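Local coordinates for type III secretion system effector HopBA1 (Pseudomonas syringae pv. aptata, PDB 5T09), which is a virulence effector recognised by the Arabidopsis resistance protein RBA1, whose self-association it enhances, leading to plant cell death, at residues V50-E55 with K184-G189; L59-L64 with I211-T216; V77-V82 with Y136-D141; G219-N224 with V233-D238. All blocks are in the same frame, centred on the assembly; numbering follows the deposited sequence.

Interaction 1: V50-E55 with K184-G189; sequences VYIGDE and KSIVWG
Strands 50-54 and 184-189 run parallel at the centre of the sheet, and backbone bonds join them first. V50 N donates to S185 O, V187 N to V50 O, I52 N to V187 O, and G189 N to I52 O, the alternation expected of parallel neighbours. The last bond, D54 N to G189 O at 2.6 Å, is the shortest of the set; its donor stands well above the carbonyl plane although the N-H points straight at the oxygen.

A side-chain bond follows at the same end. The indole NE1 of W188 reaches D54 OD1 at 3.0 Å. With CG of W188 anti to its backbone N (chi1 180°), the pyrrole edge is brought beside the neighbouring strand; the oxygen lies near the ring plane, while NE1 approaches OD1 from above the plane of the carboxylate, the two planes standing 82° apart. D54 OD2 is engaged by H56 ND1.

Apolar contacts divide between the two faces. On the face of I52 and W188, the CD1 methyl of I52 meets I186 CG2 at 3.5 Å, and its CG2 branch lies 3.8 Å from W188 CD1; I65 of helix 60-74 packs on I52 and W188. On the other face, Y51 and V187 lie side by side, Y51 CD1 being 3.6 Å from V187 CB, while the phenol OH binds R206 O.

The chemistry thus changes along the pair: hydrocarbon flanks the middle, whereas at the C-terminal end a buried carboxylate is gripped through both oxygens, by W188 NE1 at OD1 and H56 ND1 at OD2, which fixes its rotation.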
loop_
_atom_site.group_PDB
_atom_site.type_symbol
_atom_site.label_atom_id
_atom_site.label_comp_id
_atom_site.label_asym_id
_atom_site.label_seq_id
_atom_site.Cartn_x
_atom_site.Cartn_y
_atom_site.Cartn_z
ATOM N N VAL A 50 3.645 -8.373 0.808
ATOM C CA VAL A 50 3.651 -7.602 -0.428
ATOM C C VAL A 50 3.488 -6.133 -0.074
ATOM O O VAL A 50 2.666 -5.779 0.778
ATOM C CB VAL A 50 2.527 -8.052 -1.388
ATOM C CG1 VAL A 50 2.425 -7.115 -2.590
ATOM C CG2 VAL A 50 2.766 -9.487 -1.847
ATOM N N TYR A 51 4.270 -5.281 -0.727
ATOM C CA TYR A 51 4.139 -3.835 -0.602
ATOM C C TYR A 51 3.512 -3.284 -1.872
ATOM O O TYR A 51 3.987 -3.572 -2.976
ATOM C CB TYR A 51 5.498 -3.173 -0.366
ATOM C CG TYR A 51 6.144 -3.514 0.956
ATOM C CD1 TYR A 51 5.877 -2.765 2.093
ATOM C CD2 TYR A 51 7.023 -4.580 1.068
ATOM C CE1 TYR A 51 6.473 -3.068 3.305
ATOM C CE2 TYR A 51 7.619 -4.893 2.273
ATOM C CZ TYR A 51 7.339 -4.134 3.388
ATOM O OH TYR A 51 7.930 -4.440 4.587
ATOM N N ILE A 52 2.454 -2.494 -1.716
ATOM C CA ILE A 52 1.818 -1.795 -2.828
ATOM C C ILE A 52 2.255 -0.340 -2.752
ATOM O O ILE A 52 1.842 0.395 -1.849
ATOM C CB ILE A 52 0.290 -1.921 -2.788
ATOM C CG1 ILE A 52 -0.129 -3.386 -2.935
ATOM C CG2 ILE A 52 -0.347 -1.072 -3.898
ATOM C CD1 ILE A 52 -1.622 -3.618 -2.774
ATOM N N GLY A 53 3.087 0.081 -3.703
ATOM C CA GLY A 53 3.567 1.446 -3.727
ATOM C C GLY A 53 2.514 2.391 -4.263
ATOM O O GLY A 53 2.228 2.398 -5.464
ATOM N N ASP A 54 1.919 3.188 -3.382
ATOM C CA ASP A 54 0.831 4.061 -3.788
ATOM C C ASP A 54 1.361 5.270 -4.541
ATOM O O ASP A 54 2.437 5.793 -4.235
ATOM C CB ASP A 54 0.029 4.532 -2.577
ATOM C CG ASP A 54 -1.322 5.085 -2.965
ATOM O OD1 ASP A 54 -2.042 4.397 -3.723
ATOM O OD2 ASP A 54 -1.658 6.208 -2.531
ATOM N N GLU A 55 0.601 5.699 -5.539
ATOM C CA GLU A 55 0.748 7.015 -6.151
ATOM C C GLU A 55 -0.501 7.786 -5.747
ATOM O O GLU A 55 -1.590 7.537 -6.275
ATOM C CB GLU A 55 0.893 6.921 -7.664
ATOM C CG GLU A 55 2.041 6.040 -8.123
ATOM C CD GLU A 55 2.250 6.099 -9.623
ATOM O OE1 GLU A 55 1.980 7.165 -10.223
ATOM O OE2 GLU A 55 2.679 5.078 -10.202
ATOM N N LYS A 184 -0.761 -14.001 5.509
ATOM C CA LYS A 184 -0.079 -13.053 4.644
ATOM C C LYS A 184 -0.633 -11.656 4.878
ATOM O O LYS A 184 -1.797 -11.489 5.256
ATOM C CB LYS A 184 -0.244 -13.436 3.174
ATOM C CG LYS A 184 0.184 -14.854 2.873
ATOM C CD LYS A 184 -0.059 -15.206 1.427
ATOM C CE LYS A 184 0.502 -16.573 1.097
ATOM N NZ LYS A 184 0.244 -16.926 -0.318
ATOM N N SER A 185 0.213 -10.653 4.649
ATOM C CA SER A 185 -0.155 -9.259 4.835
ATOM C C SER A 185 0.268 -8.443 3.622
ATOM O O SER A 185 1.214 -8.795 2.912
ATOM C CB SER A 185 0.493 -8.672 6.097
ATOM O OG SER A 185 0.062 -7.344 6.313
ATOM N N ILE A 186 -0.459 -7.353 3.387
ATOM C CA ILE A 186 -0.095 -6.355 2.391
ATOM C C ILE A 186 0.074 -5.027 3.108
ATOM O O ILE A 186 -0.758 -4.656 3.946
ATOM C CB ILE A 186 -1.152 -6.243 1.276
ATOM C CG1 ILE A 186 -1.191 -7.534 0.460
ATOM C CG2 ILE A 186 -0.860 -5.041 0.369
ATOM C CD1 ILE A 186 -2.358 -7.626 -0.497
ATOM N N VAL A 187 1.153 -4.319 2.786
ATOM C CA VAL A 187 1.396 -2.966 3.268
ATOM C C VAL A 187 1.214 -2.017 2.094
ATOM O O VAL A 187 1.869 -2.169 1.056
ATOM C CB VAL A 187 2.798 -2.828 3.886
ATOM C CG1 VAL A 187 3.152 -1.365 4.132
ATOM C CG2 VAL A 187 2.874 -3.617 5.179
ATOM N N TRP A 188 0.330 -1.037 2.265
ATOM C CA TRP A 188 -0.062 -0.114 1.204
ATOM C C TRP A 188 0.305 1.292 1.655
ATOM O O TRP A 188 -0.259 1.807 2.627
ATOM C CB TRP A 188 -1.558 -0.247 0.916
ATOM C CG TRP A 188 -2.093 0.652 -0.155
ATOM C CD1 TRP A 188 -1.383 1.346 -1.089
ATOM C CD2 TRP A 188 -3.471 0.946 -0.397
ATOM N NE1 TRP A 188 -2.239 2.053 -1.903
ATOM C CE2 TRP A 188 -3.527 1.823 -1.496
ATOM C CE3 TRP A 188 -4.666 0.549 0.211
ATOM C CZ2 TRP A 188 -4.732 2.314 -1.997
ATOM C CZ3 TRP A 188 -5.858 1.035 -0.287
ATOM C CH2 TRP A 188 -5.883 1.911 -1.376
ATOM N N GLY A 189 1.261 1.902 0.961
ATOM C CA GLY A 189 1.751 3.216 1.328
ATOM C C GLY A 189 2.487 3.840 0.168
ATOM O O GLY A 189 2.728 3.203 -0.861
#

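Interaction 2: L59-L64 with I211-T216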
loop_
_atom_site.group_PDB
_atom_site.type_symbol
_atom_site.label_atom_id
_atom_site.label_comp_id
_atom_site.label_asym_id
_atom_site.label_seq_id
_atom_site.Cartn_x
_atom_site.Cartn_y
_atom_site.Cartn_z
ATOM N N LEU A 59 -6.564 6.886 -9.414
ATOM C CA LEU A 59 -7.738 6.058 -9.147
ATOM C C LEU A 59 -7.472 4.577 -9.397
ATOM O O LEU A 59 -8.084 3.721 -8.749
ATOM C CB LEU A 59 -8.904 6.530 -10.018
ATOM C CG LEU A 59 -9.338 7.985 -9.815
ATOM C CD1 LEU A 59 -10.199 8.463 -10.971
ATOM C CD2 LEU A 59 -10.084 8.138 -8.504
ATOM N N PHE A 60 -6.575 4.251 -10.331
ATOM C CA PHE A 60 -6.399 2.858 -10.732
ATOM C C PHE A 60 -6.027 1.969 -9.551
ATOM O O PHE A 60 -6.484 0.824 -9.463
ATOM C CB PHE A 60 -5.331 2.755 -11.822
ATOM C CG PHE A 60 -4.954 1.344 -12.167
ATOM C CD1 PHE A 60 -5.670 0.634 -13.119
ATOM C CD2 PHE A 60 -3.885 0.724 -11.538
ATOM C CE1 PHE A 60 -5.329 -0.662 -13.436
ATOM C CE2 PHE A 60 -3.539 -0.574 -11.854
ATOM C CZ PHE A 60 -4.262 -1.268 -12.802
ATOM N N ILE A 61 -5.196 2.469 -8.642
ATOM C CA ILE A 61 -4.600 1.641 -7.596
ATOM C C ILE A 61 -5.663 1.236 -6.578
ATOM O O ILE A 61 -5.824 0.035 -6.316
ATOM C CB ILE A 61 -3.409 2.365 -6.947
ATOM C CG1 ILE A 61 -2.290 2.517 -7.984
ATOM C CG2 ILE A 61 -2.893 1.599 -5.733
ATOM C CD1 ILE A 61 -1.160 3.432 -7.580
ATOM N N PRO A 62 -6.405 2.170 -5.975
ATOM C CA PRO A 62 -7.474 1.745 -5.054
ATOM C C PRO A 62 -8.567 0.936 -5.733
ATOM O O PRO A 62 -9.139 0.039 -5.103
ATOM C CB PRO A 62 -8.009 3.072 -4.493
ATOM C CG PRO A 62 -7.568 4.115 -5.459
ATOM C CD PRO A 62 -6.259 3.635 -6.001
ATOM N N LYS A 63 -8.879 1.222 -6.998
ATOM C CA LYS A 63 -9.835 0.391 -7.727
ATOM C C LYS A 63 -9.324 -1.035 -7.864
ATOM O O LYS A 63 -10.090 -1.997 -7.725
ATOM C CB LYS A 63 -10.108 0.983 -9.109
ATOM C CG LYS A 63 -11.097 2.134 -9.124
ATOM C CD LYS A 63 -11.311 2.675 -10.540
ATOM C CE LYS A 63 -11.881 1.619 -11.486
ATOM N NZ LYS A 63 -12.182 2.177 -12.837
ATOM N N LEU A 64 -8.032 -1.191 -8.154
ATOM C CA LEU A 64 -7.454 -2.526 -8.258
ATOM C C LEU A 64 -7.619 -3.298 -6.955
ATOM O O LEU A 64 -7.989 -4.476 -6.965
ATOM C CB LEU A 64 -5.976 -2.424 -8.638
ATOM C CG LEU A 64 -5.189 -3.737 -8.619
ATOM C CD1 LEU A 64 -5.813 -4.749 -9.567
ATOM C CD2 LEU A 64 -3.735 -3.484 -8.977
ATOM N N ILE A 211 5.484 -3.826 -5.262
ATOM C CA ILE A 211 4.794 -3.588 -6.523
ATOM C C ILE A 211 4.817 -2.096 -6.820
ATOM O O ILE A 211 4.589 -1.271 -5.929
ATOM C CB ILE A 211 3.344 -4.107 -6.478
ATOM C CG1 ILE A 211 3.333 -5.625 -6.282
ATOM C CG2 ILE A 211 2.589 -3.705 -7.756
ATOM C CD1 ILE A 211 1.949 -6.233 -6.154
ATOM N N SER A 212 5.088 -1.758 -8.075
ATOM C CA SER A 212 4.994 -0.399 -8.583
ATOM C C SER A 212 4.001 -0.382 -9.736
ATOM O O SER A 212 3.544 -1.428 -10.201
ATOM C CB SER A 212 6.359 0.122 -9.051
ATOM O OG SER A 212 6.823 -0.616 -10.164
ATOM N N PHE A 213 3.672 0.818 -10.207
ATOM C CA PHE A 213 2.652 0.975 -11.235
ATOM C C PHE A 213 3.168 1.817 -12.390
ATOM O O PHE A 213 3.775 2.872 -12.181
ATOM C CB PHE A 213 1.388 1.595 -10.646
ATOM C CG PHE A 213 0.691 0.694 -9.682
ATOM C CD1 PHE A 213 -0.210 -0.255 -10.132
ATOM C CD2 PHE A 213 0.956 0.772 -8.329
ATOM C CE1 PHE A 213 -0.845 -1.100 -9.246
ATOM C CE2 PHE A 213 0.326 -0.068 -7.439
ATOM C CZ PHE A 213 -0.576 -1.008 -7.898
ATOM N N ASP A 214 2.918 1.334 -13.602
ATOM C CA ASP A 214 3.178 2.059 -14.840
ATOM C C ASP A 214 1.821 2.489 -15.391
ATOM O O ASP A 214 1.093 1.682 -15.974
ATOM C CB ASP A 214 3.940 1.182 -15.829
ATOM C CG ASP A 214 3.999 1.779 -17.222
ATOM O OD1 ASP A 214 3.730 2.990 -17.371
ATOM O OD2 ASP A 214 4.319 1.032 -18.169
ATOM N N LEU A 215 1.481 3.762 -15.195
ATOM C CA LEU A 215 0.203 4.302 -15.635
ATOM C C LEU A 215 0.307 5.031 -16.971
ATOM O O LEU A 215 -0.540 5.876 -17.275
ATOM C CB LEU A 215 -0.365 5.240 -14.568
ATOM C CG LEU A 215 -0.470 4.656 -13.156
ATOM C CD1 LEU A 215 -1.035 5.682 -12.187
ATOM C CD2 LEU A 215 -1.314 3.390 -13.140
ATOM N N THR A 216 1.321 4.718 -17.776
ATOM C CA THR A 216 1.473 5.354 -19.077
ATOM C C THR A 216 0.572 4.745 -20.140
ATOM O O THR A 216 0.429 5.333 -21.217
ATOM C CB THR A 216 2.929 5.267 -19.552
ATOM O OG1 THR A 216 3.279 3.900 -19.801
ATOM C CG2 THR A 216 3.877 5.854 -18.514
#
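The start of helix 60-74 passes over the end of strand 209-214 with local axes 11.0 Å apart and N-to-C directions at 126°, a separation bridged by side chains with no hydrogen bond between the segments. F213 is the centre of the contact. Its CG is anti to the carbonyl carbon (chi1 -67°), and the ring projects from the strand to meet three residues near the start of the helix, F60, I61 and L64.

I61 takes one face: its CG1 sits 3.6 Å from the ring centroid and almost on the ring normal, a CH-pi contact, while the CD1 methyl continues toward the rim and reaches F213 CD2 at 3.5 Å. L64, one turn along the helix from F60, approaches differently, its CD2 methyl lying at the ring edge, 3.8 Å from F213 CE1. The opposite face has I211 CG2 above it, offset toward the rim, from the same strand.

F60 brings a second aromatic ring. It crosses F213 obliquely, planes at 72° and centroids 6.0 Å apart, and turns its own edge to the partner through CE2, which lies 3.8 Å from F213 CD1. On the strand side L215 adds its CD2 methyl, 4.0 Å from F60 CD2. Next to L215, D214 OD1 accepts from T216 N in an Asx turn and also from T216 OG1.

This is helix-on-sheet packing of an alpha-beta fold. An aromatic plate is held between aliphatic groups on its two faces, so the association rests on dispersion and removal of apolar surface from water, with the polar groups of D214 and T216 engaged apart from the interface.

Interaction 3: V77-V82 with Y136-D141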
loop_
_atom_site.group_PDB
_atom_site.type_symbol
_atom_site.label_atom_id
_atom_site.label_comp_id
_atom_site.label_asym_id
_atom_site.label_seq_id
_atom_site.Cartn_x
_atom_site.Cartn_y
_atom_site.Cartn_z
ATOM N N VAL A 77 -4.364 -13.659 2.186
ATOM C CA VAL A 77 -4.141 -12.318 2.718
ATOM C C VAL A 77 -5.179 -12.065 3.806
ATOM O O VAL A 77 -6.374 -11.960 3.524
ATOM C CB VAL A 77 -4.222 -11.254 1.616
ATOM C CG1 VAL A 77 -4.015 -9.855 2.199
ATOM C CG2 VAL A 77 -3.197 -11.539 0.527
ATOM N N ASP A 78 -4.722 -11.971 5.054
ATOM C CA ASP A 78 -5.599 -11.706 6.186
ATOM C C ASP A 78 -5.438 -10.305 6.759
ATOM O O ASP A 78 -6.203 -9.929 7.654
ATOM C CB ASP A 78 -5.342 -12.730 7.300
ATOM C CG ASP A 78 -5.573 -14.158 6.844
ATOM O OD1 ASP A 78 -6.560 -14.400 6.121
ATOM O OD2 ASP A 78 -4.764 -15.037 7.207
ATOM N N HIS A 79 -4.483 -9.521 6.264
ATOM C CA HIS A 79 -4.147 -8.246 6.881
ATOM C C HIS A 79 -3.755 -7.248 5.805
ATOM O O HIS A 79 -2.950 -7.566 4.923
ATOM C CB HIS A 79 -3.001 -8.418 7.882
ATOM C CG HIS A 79 -2.625 -7.155 8.589
ATOM N ND1 HIS A 79 -1.315 -6.776 8.785
ATOM C CD2 HIS A 79 -3.386 -6.189 9.155
ATOM C CE1 HIS A 79 -1.284 -5.628 9.436
ATOM N NE2 HIS A 79 -2.527 -5.249 9.672
ATOM N N LEU A 80 -4.322 -6.045 5.889
ATOM C CA LEU A 80 -3.985 -4.937 5.001
ATOM C C LEU A 80 -3.641 -3.731 5.864
ATOM O O LEU A 80 -4.516 -3.166 6.529
ATOM C CB LEU A 80 -5.137 -4.623 4.048
ATOM C CG LEU A 80 -4.982 -3.375 3.179
ATOM C CD1 LEU A 80 -3.811 -3.513 2.218
ATOM C CD2 LEU A 80 -6.277 -3.109 2.428
ATOM N N ALA A 81 -2.372 -3.337 5.852
ATOM C CA ALA A 81 -1.870 -2.240 6.670
ATOM C C ALA A 81 -1.609 -1.045 5.763
ATOM O O ALA A 81 -0.863 -1.158 4.782
ATOM C CB ALA A 81 -0.601 -2.668 7.404
ATOM N N VAL A 82 -2.227 0.096 6.077
ATOM C CA VAL A 82 -2.294 1.215 5.142
ATOM C C VAL A 82 -1.741 2.483 5.778
ATOM O O VAL A 82 -1.942 2.740 6.973
ATOM C CB VAL A 82 -3.736 1.446 4.644
ATOM C CG1 VAL A 82 -4.297 0.156 4.068
ATOM C CG2 VAL A 82 -4.629 1.984 5.763
ATOM N N TYR A 136 -8.406 -7.881 7.907
ATOM C CA TYR A 136 -8.209 -6.882 8.954
ATOM C C TYR A 136 -7.449 -5.685 8.391
ATOM O O TYR A 136 -6.319 -5.828 7.910
ATOM C CB TYR A 136 -7.457 -7.515 10.124
ATOM C CG TYR A 136 -7.050 -6.562 11.227
ATOM C CD1 TYR A 136 -7.874 -5.511 11.614
ATOM C CD2 TYR A 136 -5.845 -6.731 11.899
ATOM C CE1 TYR A 136 -7.496 -4.645 12.628
ATOM C CE2 TYR A 136 -5.464 -5.875 12.915
ATOM C CZ TYR A 136 -6.292 -4.834 13.275
ATOM O OH TYR A 136 -5.910 -3.982 14.284
ATOM N N VAL A 137 -8.073 -4.508 8.438
ATOM C CA VAL A 137 -7.485 -3.274 7.928
ATOM C C VAL A 137 -7.012 -2.449 9.116
ATOM O O VAL A 137 -7.801 -2.136 10.014
ATOM C CB VAL A 137 -8.489 -2.473 7.082
ATOM C CG1 VAL A 137 -7.799 -1.293 6.415
ATOM C CG2 VAL A 137 -9.167 -3.360 6.043
ATOM N N SER A 138 -5.736 -2.071 9.117
ATOM C CA SER A 138 -5.178 -1.285 10.207
ATOM C C SER A 138 -4.290 -0.189 9.638
ATOM O O SER A 138 -3.940 -0.190 8.454
ATOM C CB SER A 138 -4.382 -2.162 11.183
ATOM O OG SER A 138 -3.179 -2.610 10.582
ATOM N N GLY A 139 -3.923 0.749 10.504
ATOM C CA GLY A 139 -3.102 1.884 10.123
ATOM C C GLY A 139 -1.651 1.704 10.524
ATOM O O GLY A 139 -1.341 1.053 11.522
ATOM N N ILE A 140 -0.756 2.289 9.727
ATOM C CA ILE A 140 0.677 2.237 9.993
ATOM C C ILE A 140 1.275 3.605 10.264
ATOM O O ILE A 140 2.423 3.677 10.733
ATOM C CB ILE A 140 1.443 1.573 8.829
ATOM C CG1 ILE A 140 1.330 2.445 7.572
ATOM C CG2 ILE A 140 0.916 0.173 8.599
ATOM C CD1 ILE A 140 2.011 1.887 6.346
ATOM N N ASP A 141 0.559 4.686 9.980
ATOM C CA ASP A 141 1.206 5.984 9.926
ATOM C C ASP A 141 1.397 6.561 11.324
ATOM O O ASP A 141 0.749 6.159 12.295
ATOM C CB ASP A 141 0.397 6.954 9.065
ATOM C CG ASP A 141 1.242 8.090 8.521
ATOM O OD1 ASP A 141 2.488 8.001 8.604
ATOM O OD2 ASP A 141 0.661 9.064 8.000
#
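Y136 N donates to D78 O as strands 77-82 and 136-141 come together in parallel, and the backbone pairing continues in alternation. L80 N gives its hydrogen to Y136 O at 2.8 Å, S138 N to L80 O, V82 N to S138 O at 2.9 Å, and I140 N to V82 O. The first and last of these five bonds arrive well above the carbonyl planes. On the other edge of 77-82, the backbone of H79 bonds to I186, and that of A81 to both I186 and W188.

One side-chain bond joins the strands. H79 NE2 and S138 OG lie 2.9 Å apart, and either could be the donor. The serine oxygen sits at the imidazole edge; chi1 of 70° sets it between the backbone N and the carbonyl carbon of S138, turned toward the histidine. H79 ND1 has a weak bond to S185 OG. The Y136 ring lies beside the imidazole, slid aside with little overlap, Y136 CD2 3.7 Å from H79 CD2; its OH binds E176. D78 pairs with K73, and D141 OD1 accepts from W169.

Further along, the CB of A81 meets I140 CG2 at 3.4 Å, tighter than usual van der Waals contact. On the face of L80, V82 and V137, helix 117-132 packs with A130 and L127.

Such pairing closes one border of a parallel core. The backbone groups facing each other are mutually satisfied, and the buried imidazole is held by one good bond at NE2 and a weak one at ND1, which should limit its rotation.

Interaction 4: G219-N224 with V233-D238; sequences GSSRIN and VIAGED
R222 and V233 form the antiparallel, hydrogen-bonded pair of a short beta hairpin: R222 N donates to V233 O at 2.8 Å, and V233 N returns a bond to R222 O at 2.6 Å. From this pair the arginine side chain can be traced outward. Its CB leaves on the same face as that of V233, and chi1 of 62° sets CG between the backbone N and the carbonyl carbon, 4.2 Å from V233 CB. The chain then runs extended through CD to NE alongside the valine. At the tip, V233 CG1 lies under one face of the guanidinium, 4.0 Å from NH1. NH2 turns back to its own segment and donates to S220 O at 3.1 Å; S220 O lies nearly in the guanidinium plane, while NH2 stands above the plane of that carbonyl. NH2 also forms a salt bridge with D214 OD2.

The other V233 methyl, CG2, packs against N224 CB at 3.7 Å. Just before R222, S221 OG accepts from A235 N at 3.1 Å, a side-chain oxygen serving the strand backbone next to the short pairing. A235 CB lies 3.4 Å from G219 O.

Strand 222-223 forms one border of the sheet, while 232-235 lies between it and strand 209-214, whose S212 and D214 form backbone hydrogen bonds with I234. The I234 side chain faces away from strand 222-223, touching T39 of helix 36-46 and F60 of helix 60-74.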
loop_
_atom_site.group_PDB
_atom_site.type_symbol
_atom_site.label_atom_id
_atom_site.label_comp_id
_atom_site.label_asym_id
_atom_site.label_seq_id
_atom_site.Cartn_x
_atom_site.Cartn_y
_atom_site.Cartn_z
ATOM N N GLY A 219 3.304 0.224 -21.595
ATOM C CA GLY A 219 3.827 -1.080 -21.261
ATOM C C GLY A 219 2.766 -2.024 -20.733
ATOM O O GLY A 219 1.580 -1.708 -20.627
ATOM N N SER A 220 3.223 -3.229 -20.407
ATOM C CA SER A 220 2.407 -4.251 -19.776
ATOM C C SER A 220 3.024 -4.621 -18.437
ATOM O O SER A 220 4.182 -4.299 -18.156
ATOM C CB SER A 220 2.289 -5.498 -20.661
ATOM O OG SER A 220 1.822 -5.163 -21.957
ATOM N N SER A 221 2.234 -5.291 -17.602
ATOM C CA SER A 221 2.741 -5.758 -16.320
ATOM C C SER A 221 3.993 -6.597 -16.536
ATOM O O SER A 221 4.053 -7.426 -17.447
ATOM C CB SER A 221 1.670 -6.569 -15.591
ATOM O OG SER A 221 0.487 -5.803 -15.424
ATOM N N ARG A 222 5.001 -6.374 -15.696
ATOM C CA ARG A 222 6.319 -6.927 -15.973
ATOM C C ARG A 222 7.162 -6.921 -14.707
ATOM O O ARG A 222 6.843 -6.246 -13.725
ATOM C CB ARG A 222 7.020 -6.123 -17.069
ATOM C CG ARG A 222 7.256 -4.674 -16.667
ATOM C CD ARG A 222 7.568 -3.790 -17.861
ATOM N NE ARG A 222 7.852 -2.418 -17.444
ATOM C CZ ARG A 222 6.955 -1.435 -17.387
ATOM N NH1 ARG A 222 7.329 -0.228 -16.986
ATOM N NH2 ARG A 222 5.688 -1.648 -17.727
ATOM N N ILE A 223 8.254 -7.684 -14.751
ATOM C CA ILE A 223 9.297 -7.558 -13.742
ATOM C C ILE A 223 10.054 -6.261 -13.980
ATOM O O ILE A 223 10.293 -5.862 -15.126
ATOM C CB ILE A 223 10.232 -8.780 -13.789
ATOM C CG1 ILE A 223 9.502 -10.012 -13.249
ATOM C CG2 ILE A 223 11.514 -8.524 -12.991
ATOM C CD1 ILE A 223 10.212 -11.324 -13.502
ATOM N N ASN A 224 10.426 -5.583 -12.897
ATOM C CA ASN A 224 11.105 -4.298 -13.013
ATOM C C ASN A 224 12.589 -4.521 -13.271
ATOM O O ASN A 224 13.276 -5.159 -12.465
ATOM C CB ASN A 224 10.914 -3.460 -11.751
ATOM C CG ASN A 224 11.657 -2.139 -11.821
ATOM O OD1 ASN A 224 12.007 -1.669 -12.905
ATOM N ND2 ASN A 224 11.910 -1.538 -10.666
ATOM N N VAL A 233 6.159 -4.455 -11.938
ATOM C CA VAL A 233 5.411 -3.267 -12.325
ATOM C C VAL A 233 4.082 -3.724 -12.907
ATOM O O VAL A 233 4.053 -4.548 -13.829
ATOM C CB VAL A 233 6.187 -2.414 -13.343
ATOM C CG1 VAL A 233 5.499 -1.066 -13.535
ATOM C CG2 VAL A 233 7.633 -2.231 -12.904
ATOM N N ILE A 234 2.989 -3.199 -12.365
ATOM C CA ILE A 234 1.647 -3.478 -12.861
ATOM C C ILE A 234 1.254 -2.347 -13.801
ATOM O O ILE A 234 1.297 -1.169 -13.422
ATOM C CB ILE A 234 0.642 -3.623 -11.706
ATOM C CG1 ILE A 234 0.878 -4.953 -10.981
ATOM C CG2 ILE A 234 -0.802 -3.524 -12.221
ATOM C CD1 ILE A 234 -0.032 -5.196 -9.794
ATOM N N ALA A 235 0.877 -2.703 -15.025
ATOM C CA ALA A 235 0.446 -1.717 -16.004
ATOM C C ALA A 235 -0.974 -1.268 -15.689
ATOM O O ALA A 235 -1.866 -2.098 -15.484
ATOM C CB ALA A 235 0.520 -2.298 -17.415
ATOM N N GLY A 236 -1.181 0.045 -15.642
ATOM C CA GLY A 236 -2.485 0.592 -15.323
ATOM C C GLY A 236 -2.850 1.797 -16.161
ATOM O O GLY A 236 -2.149 2.139 -17.118
ATOM N N GLU A 237 -3.947 2.453 -15.802
ATOM C CA GLU A 237 -4.460 3.604 -16.528
ATOM C C GLU A 237 -4.318 4.853 -15.672
ATOM O O GLU A 237 -4.588 4.824 -14.466
ATOM C CB GLU A 237 -5.932 3.409 -16.899
ATOM C CG GLU A 237 -6.268 2.063 -17.523
ATOM C CD GLU A 237 -7.690 1.631 -17.223
ATOM O OE1 GLU A 237 -7.988 1.350 -16.043
ATOM O OE2 GLU A 237 -8.512 1.586 -18.162
ATOM N N ASP A 238 -3.896 5.948 -16.296
ATOM C CA ASP A 238 -3.887 7.228 -15.611
ATOM C C ASP A 238 -5.317 7.750 -15.483
ATOM O O ASP A 238 -6.240 7.271 -16.147
ATOM C CB ASP A 238 -3.011 8.231 -16.362
ATOM C CG ASP A 238 -2.501 9.343 -15.470
ATOM O OD1 ASP A 238 -2.961 9.441 -14.313
ATOM O OD2 ASP A 238 -1.641 10.125 -15.927
#

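Overall arrangement
All four contacts belong to one mixed sheet and its helical cover. Interaction 1 lies at its heart, about 3 Å from the chain centre, and touches interaction 3, since strands 184-190 and 77-82 are neighbours; both are buried and parallel, with polar side chains engaged among apolar ones. Interactions 2 and 4 are only partly buried. Interaction 2 joins interaction 1 through strands 49-54 and 209-214, but replaces backbone pairing with helix-to-strand aromatic packing. Interaction 4, centred about 8 Å from interaction 2, adds 232-235 parallel to 209-214 and then 222-223 antiparallel, with R222 reaching D214 of interaction 2. Interactions 3 and 4, about 24 Å apart between centres, involve the opposite border strands.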